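Peptidoglycan-recognition protein LC (Drosophila melanogaster, PDB 2F2L) activates the imd/Relish pathway of the fly humoral immune response, probably as a pattern-recognition receptor for bacterial peptidoglycan, here represented by the extracellular domain of isoform LCa. Local coordinates at residues I17-L22 with W81-A86; I28-N33 with I63-L68. All blocks are in the same frame, centred on the assembly; numbering follows the deposited sequence.

Contact 1 (I17-L22 with W81-A86); sequences IPDLEL and WNKMGA. With SO4 (sulfate ion), chain E.
Asp19 and Lys83 form a single antiparallel bridge, a non-hydrogen-bonded pair with CA atoms 4.4 Å apart, between two loop segments whose end-to-end directions diverge by 122°. The bonds on either side are uneven. Met84 N reaches Pro18 O at 2.9 Å in an almost straight line (177° at the hydrogen), whereas Leu20 N, 3.0 Å from Asn82 O, comes in from above the carbonyl plane. Water 2 joins that same Asn82 O to Leu20 O.

The lysine carries most of the polar chemistry. A bend at its second torsion (-65°) sends the extended remainder of the chain between Ile17 O and Asp19 OD1. There Lys83 NZ meets Asp19 OD1 at 2.8 Å from above the carboxylate plane, forming a salt bridge, and donates to Ile17 O at 2.8 Å. A third bond from NZ goes to O2 of a sulfate probably left by the crystallisation liquor.

Apolar groups line the other side of the bridge. Leu20 crosses Met84 at about a right angle, CD2 lying 4.1 Å from CG, and the bent thioether end of Met84 sets CE against Pro18 CG at 3.8 Å. Leu20 also rests on Leu98 of strand 98-102.

With carboxylate, carbonyl and sulfate gathered round one ammonium group, Lys83 is probably kept charged, and it fastens 81-86 to 17-22 at two points beside the bridge, a main-chain carbonyl and a carboxylate.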
# COMPACT_ATOMS: atom_id res chain seq x y z
N ILE A 17 -16.91 -3.00 -5.37
CA ILE A 17 -16.76 -2.12 -6.53
C ILE A 17 -17.51 -2.74 -7.70
O ILE A 17 -17.48 -3.96 -7.87
CB ILE A 17 -15.26 -1.92 -6.83
CG1 ILE A 17 -14.67 -1.03 -5.71
CG2 ILE A 17 -15.04 -1.26 -8.20
CD1 ILE A 17 -13.20 -0.82 -5.78
N PRO A 18 -18.23 -1.93 -8.49
CA PRO A 18 -19.03 -2.55 -9.56
C PRO A 18 -18.17 -3.11 -10.69
O PRO A 18 -17.09 -2.60 -10.95
CB PRO A 18 -19.88 -1.38 -10.08
CG PRO A 18 -19.73 -0.28 -9.06
CD PRO A 18 -18.37 -0.46 -8.50
N ASP A 19 -18.64 -4.18 -11.32
CA ASP A 19 -18.00 -4.73 -12.50
C ASP A 19 -18.27 -3.86 -13.71
O ASP A 19 -19.36 -3.31 -13.86
CB ASP A 19 -18.54 -6.12 -12.81
CG ASP A 19 -18.25 -7.14 -11.73
OD1 ASP A 19 -17.16 -7.12 -11.14
OD2 ASP A 19 -19.13 -8.00 -11.52
N LEU A 20 -17.29 -3.76 -14.59
CA LEU A 20 -17.52 -3.27 -15.95
C LEU A 20 -18.30 -4.25 -16.84
O LEU A 20 -18.10 -5.46 -16.74
CB LEU A 20 -16.19 -3.02 -16.64
CG LEU A 20 -15.39 -1.80 -16.22
CD1 LEU A 20 -14.01 -1.91 -16.86
CD2 LEU A 20 -16.10 -0.54 -16.66
N GLU A 21 -19.14 -3.72 -17.72
CA GLU A 21 -19.63 -4.47 -18.87
C GLU A 21 -18.49 -4.53 -19.89
O GLU A 21 -18.01 -3.49 -20.35
CB GLU A 21 -20.85 -3.81 -19.51
CG GLU A 21 -22.02 -3.57 -18.58
CD GLU A 21 -22.61 -4.85 -18.03
OE1 GLU A 21 -22.73 -5.82 -18.80
OE2 GLU A 21 -22.97 -4.86 -16.83
N LEU A 22 -18.06 -5.74 -20.24
CA LEU A 22 -16.93 -5.91 -21.14
C LEU A 22 -17.39 -6.45 -22.50
O LEU A 22 -18.42 -7.08 -22.58
CB LEU A 22 -15.91 -6.88 -20.52
CG LEU A 22 -15.34 -6.49 -19.16
CD1 LEU A 22 -14.57 -7.65 -18.56
CD2 LEU A 22 -14.44 -5.25 -19.24
N TRP A 81 -8.76 -5.45 -14.80
CA TRP A 81 -9.52 -5.53 -16.05
C TRP A 81 -11.02 -5.47 -15.85
O TRP A 81 -11.74 -5.00 -16.73
CB TRP A 81 -9.22 -6.84 -16.79
CG TRP A 81 -7.85 -6.97 -17.32
CD1 TRP A 81 -6.92 -7.90 -16.96
CD2 TRP A 81 -7.24 -6.15 -18.32
NE1 TRP A 81 -5.76 -7.71 -17.67
CE2 TRP A 81 -5.93 -6.64 -18.52
CE3 TRP A 81 -7.67 -5.05 -19.08
CZ2 TRP A 81 -5.05 -6.07 -19.45
CZ3 TRP A 81 -6.80 -4.49 -20.00
CH2 TRP A 81 -5.50 -4.99 -20.18
N ASN A 82 -11.50 -5.96 -14.72
CA ASN A 82 -12.91 -6.29 -14.59
C ASN A 82 -13.73 -5.34 -13.77
O ASN A 82 -14.94 -5.45 -13.76
CB ASN A 82 -13.06 -7.69 -14.02
CG ASN A 82 -12.39 -8.73 -14.86
OD1 ASN A 82 -12.39 -8.65 -16.10
ND2 ASN A 82 -11.83 -9.74 -14.21
N LYS A 83 -13.08 -4.41 -13.06
CA LYS A 83 -13.77 -3.50 -12.15
C LYS A 83 -13.78 -2.06 -12.66
O LYS A 83 -12.82 -1.59 -13.26
CB LYS A 83 -13.13 -3.55 -10.75
CG LYS A 83 -13.33 -4.87 -10.01
CD LYS A 83 -14.79 -5.11 -9.68
CE LYS A 83 -14.99 -6.26 -8.70
NZ LYS A 83 -16.45 -6.49 -8.46
N MET A 84 -14.90 -1.38 -12.41
CA MET A 84 -15.06 0.01 -12.82
C MET A 84 -14.09 0.93 -12.05
O MET A 84 -13.95 0.84 -10.82
CB MET A 84 -16.51 0.40 -12.56
CG MET A 84 -16.97 1.65 -13.25
SD MET A 84 -18.74 1.90 -12.94
CE MET A 84 -18.68 2.62 -11.33
N GLY A 85 -13.38 1.77 -12.79
CA GLY A 85 -12.51 2.77 -12.22
C GLY A 85 -13.28 4.00 -11.80
O GLY A 85 -14.51 4.05 -11.92
N ALA A 86 -12.55 4.98 -11.27
CA ALA A 86 -13.14 6.22 -10.79
C ALA A 86 -12.32 7.42 -11.30
O ALA A 86 -12.26 8.48 -10.68
CB ALA A 86 -13.20 6.21 -9.29
S SO4 E . -18.66 -9.94 -8.23
O1 SO4 E . -19.55 -9.38 -9.24
O2 SO4 E . -17.70 -8.92 -7.78
O3 SO4 E . -17.93 -11.08 -8.77
O4 SO4 E . -19.45 -10.36 -7.08
O HOH W 1 -15.79 -5.57 -5.30
O HOH W 2 -16.62 -7.10 -15.40

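Contact 2 (I28-N33 with I63-L68); sequences IALPTN and IAYNFL
The Tyr65 ring is met obliquely by Leu30 and Thr32. Leu30 CD1 approaches Tyr65 CD1 at 4.3 Å, while Thr32 CG2 stands 4.5 Å from Tyr65 CE2 across the ring. These two methyls lie on the same side of the ring plane; on the other, Ala64 CB sits over the ring centre, 4.1 Å above it, so the aromatic group is held between its own sequence neighbour and 28-33. The phenol oxygen ends beside the backbone, with Tyr65 OH 4.2 Å from Pro31 O, too far for a hydrogen bond.

What the side chains span here is a strand. In the mixed sheet of this amidase-like peptidoglycan-recognition domain, strand 98-102 runs between the parallel strands 24-31 and 67-69, and the chain passes from one to the other through helix 40-57 in a beta-alpha-beta crossover. Leu30, on 24-31, and Tyr65, just before 67-69, have CA atoms 9.2 Å apart, and Tyr65 reaches over Ser99 and Ala101 of the intervening strand.

Thr32 divides its two branches between different tasks. Its OG1 lies between the backbone N and the carbonyl carbon (chi1 58°) and is hydrogen-bonded to Ser34 OG and Gly104 N. The methyl is thereby left to face 63-68, where Thr32 CG2 meets Leu68 CD2 at 4.1 Å, the two side chains crossing nearly perpendicularly. Leu50 of helix 40-57 packs against Thr32 as well.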
# COMPACT_ATOMS: atom_id res chain seq x y z
N ILE A 28 -8.60 5.25 -21.51
CA ILE A 28 -8.29 6.65 -21.21
C ILE A 28 -6.94 6.78 -20.51
O ILE A 28 -6.67 6.09 -19.50
CB ILE A 28 -9.38 7.29 -20.32
CG1 ILE A 28 -10.72 7.30 -21.07
CG2 ILE A 28 -9.02 8.71 -19.94
CD1 ILE A 28 -11.92 7.49 -20.16
N ALA A 29 -6.10 7.67 -21.03
CA ALA A 29 -4.79 7.93 -20.43
C ALA A 29 -4.86 9.13 -19.50
O ALA A 29 -5.56 10.10 -19.77
CB ALA A 29 -3.74 8.12 -21.51
N LEU A 30 -4.17 9.03 -18.37
CA LEU A 30 -4.14 10.10 -17.38
C LEU A 30 -2.76 10.17 -16.72
O LEU A 30 -2.07 9.16 -16.61
CB LEU A 30 -5.19 9.88 -16.27
CG LEU A 30 -6.64 9.56 -16.61
CD1 LEU A 30 -6.90 8.06 -16.57
CD2 LEU A 30 -7.57 10.26 -15.63
N PRO A 31 -2.36 11.36 -16.26
CA PRO A 31 -1.17 11.48 -15.42
C PRO A 31 -1.54 11.24 -13.95
O PRO A 31 -2.69 11.48 -13.56
CB PRO A 31 -0.76 12.93 -15.63
CG PRO A 31 -2.06 13.64 -15.81
CD PRO A 31 -2.98 12.67 -16.51
N THR A 32 -0.61 10.77 -13.14
CA THR A 32 -0.90 10.66 -11.70
C THR A 32 -0.64 12.00 -11.00
O THR A 32 -1.13 12.23 -9.89
CB THR A 32 -0.07 9.52 -11.01
OG1 THR A 32 1.33 9.75 -11.19
CG2 THR A 32 -0.44 8.18 -11.57
N ASN A 33 0.14 12.86 -11.65
CA ASN A 33 0.66 14.10 -11.05
C ASN A 33 1.39 13.89 -9.73
O ASN A 33 1.41 14.76 -8.87
CB ASN A 33 -0.46 15.15 -10.91
CG ASN A 33 -1.01 15.58 -12.26
OD1 ASN A 33 -0.24 15.77 -13.20
ND2 ASN A 33 -2.34 15.72 -12.36
N ILE A 63 -7.73 2.86 -5.11
CA ILE A 63 -6.97 3.57 -6.14
C ILE A 63 -7.86 3.73 -7.38
O ILE A 63 -8.62 2.83 -7.73
CB ILE A 63 -5.63 2.86 -6.46
CG1 ILE A 63 -4.68 3.81 -7.19
CG2 ILE A 63 -5.86 1.50 -7.20
CD1 ILE A 63 -3.23 3.47 -7.00
N ALA A 64 -7.79 4.90 -8.01
CA ALA A 64 -8.83 5.32 -8.95
C ALA A 64 -8.76 4.59 -10.30
O ALA A 64 -9.73 4.62 -11.06
CB ALA A 64 -8.78 6.86 -9.16
N TYR A 65 -7.64 3.91 -10.56
CA TYR A 65 -7.30 3.47 -11.91
C TYR A 65 -7.29 1.96 -12.10
O TYR A 65 -7.05 1.20 -11.18
CB TYR A 65 -5.92 4.02 -12.32
CG TYR A 65 -5.70 5.45 -11.94
CD1 TYR A 65 -6.31 6.49 -12.62
CD2 TYR A 65 -4.87 5.76 -10.88
CE1 TYR A 65 -6.11 7.81 -12.23
CE2 TYR A 65 -4.66 7.05 -10.49
CZ TYR A 65 -5.28 8.08 -11.16
OH TYR A 65 -5.01 9.35 -10.73
N ASN A 66 -7.54 1.53 -13.33
CA ASN A 66 -7.47 0.11 -13.65
C ASN A 66 -6.03 -0.43 -13.62
O ASN A 66 -5.77 -1.47 -13.04
CB ASN A 66 -8.16 -0.18 -14.97
CG ASN A 66 -9.64 0.13 -14.91
OD1 ASN A 66 -10.06 1.20 -15.35
ND2 ASN A 66 -10.44 -0.78 -14.32
N PHE A 67 -5.12 0.32 -14.24
CA PHE A 67 -3.69 -0.03 -14.27
C PHE A 67 -2.91 1.24 -14.18
O PHE A 67 -3.41 2.28 -14.58
CB PHE A 67 -3.34 -0.76 -15.58
CG PHE A 67 -4.01 -2.09 -15.71
CD1 PHE A 67 -3.48 -3.20 -15.09
CD2 PHE A 67 -5.19 -2.21 -16.41
CE1 PHE A 67 -4.12 -4.43 -15.18
CE2 PHE A 67 -5.84 -3.43 -16.51
CZ PHE A 67 -5.30 -4.54 -15.90
N LEU A 68 -1.71 1.15 -13.61
CA LEU A 68 -0.77 2.26 -13.56
C LEU A 68 0.55 1.83 -14.21
O LEU A 68 1.01 0.71 -14.01
CB LEU A 68 -0.52 2.70 -12.11
CG LEU A 68 -1.78 3.17 -11.34
CD1 LEU A 68 -2.36 2.03 -10.52
CD2 LEU A 68 -1.47 4.36 -10.43

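From the N terminus, the chain leaves strand 2-3 and lays down residues 17-22, then enters strand 24-31, whose end supplies the first half of contact 2. Helix 40-57 follows, and 63-68 closes that inner loop across the sheet. Only after strands 67-69 and 75-77 does 81-86 return to the 17-22 loop, so contact 1 closes a wider loop that encloses contact 2 entirely. Their centres lie about 14 Å apart, one near the surface and the other close to the middle of the domain. Residues 63-68 and 81-86 touch: Asn66 ND2 probably bonds to Lys83 O, Ala86 N to Ala64 O, and the Trp81 and Phe67 rings meet.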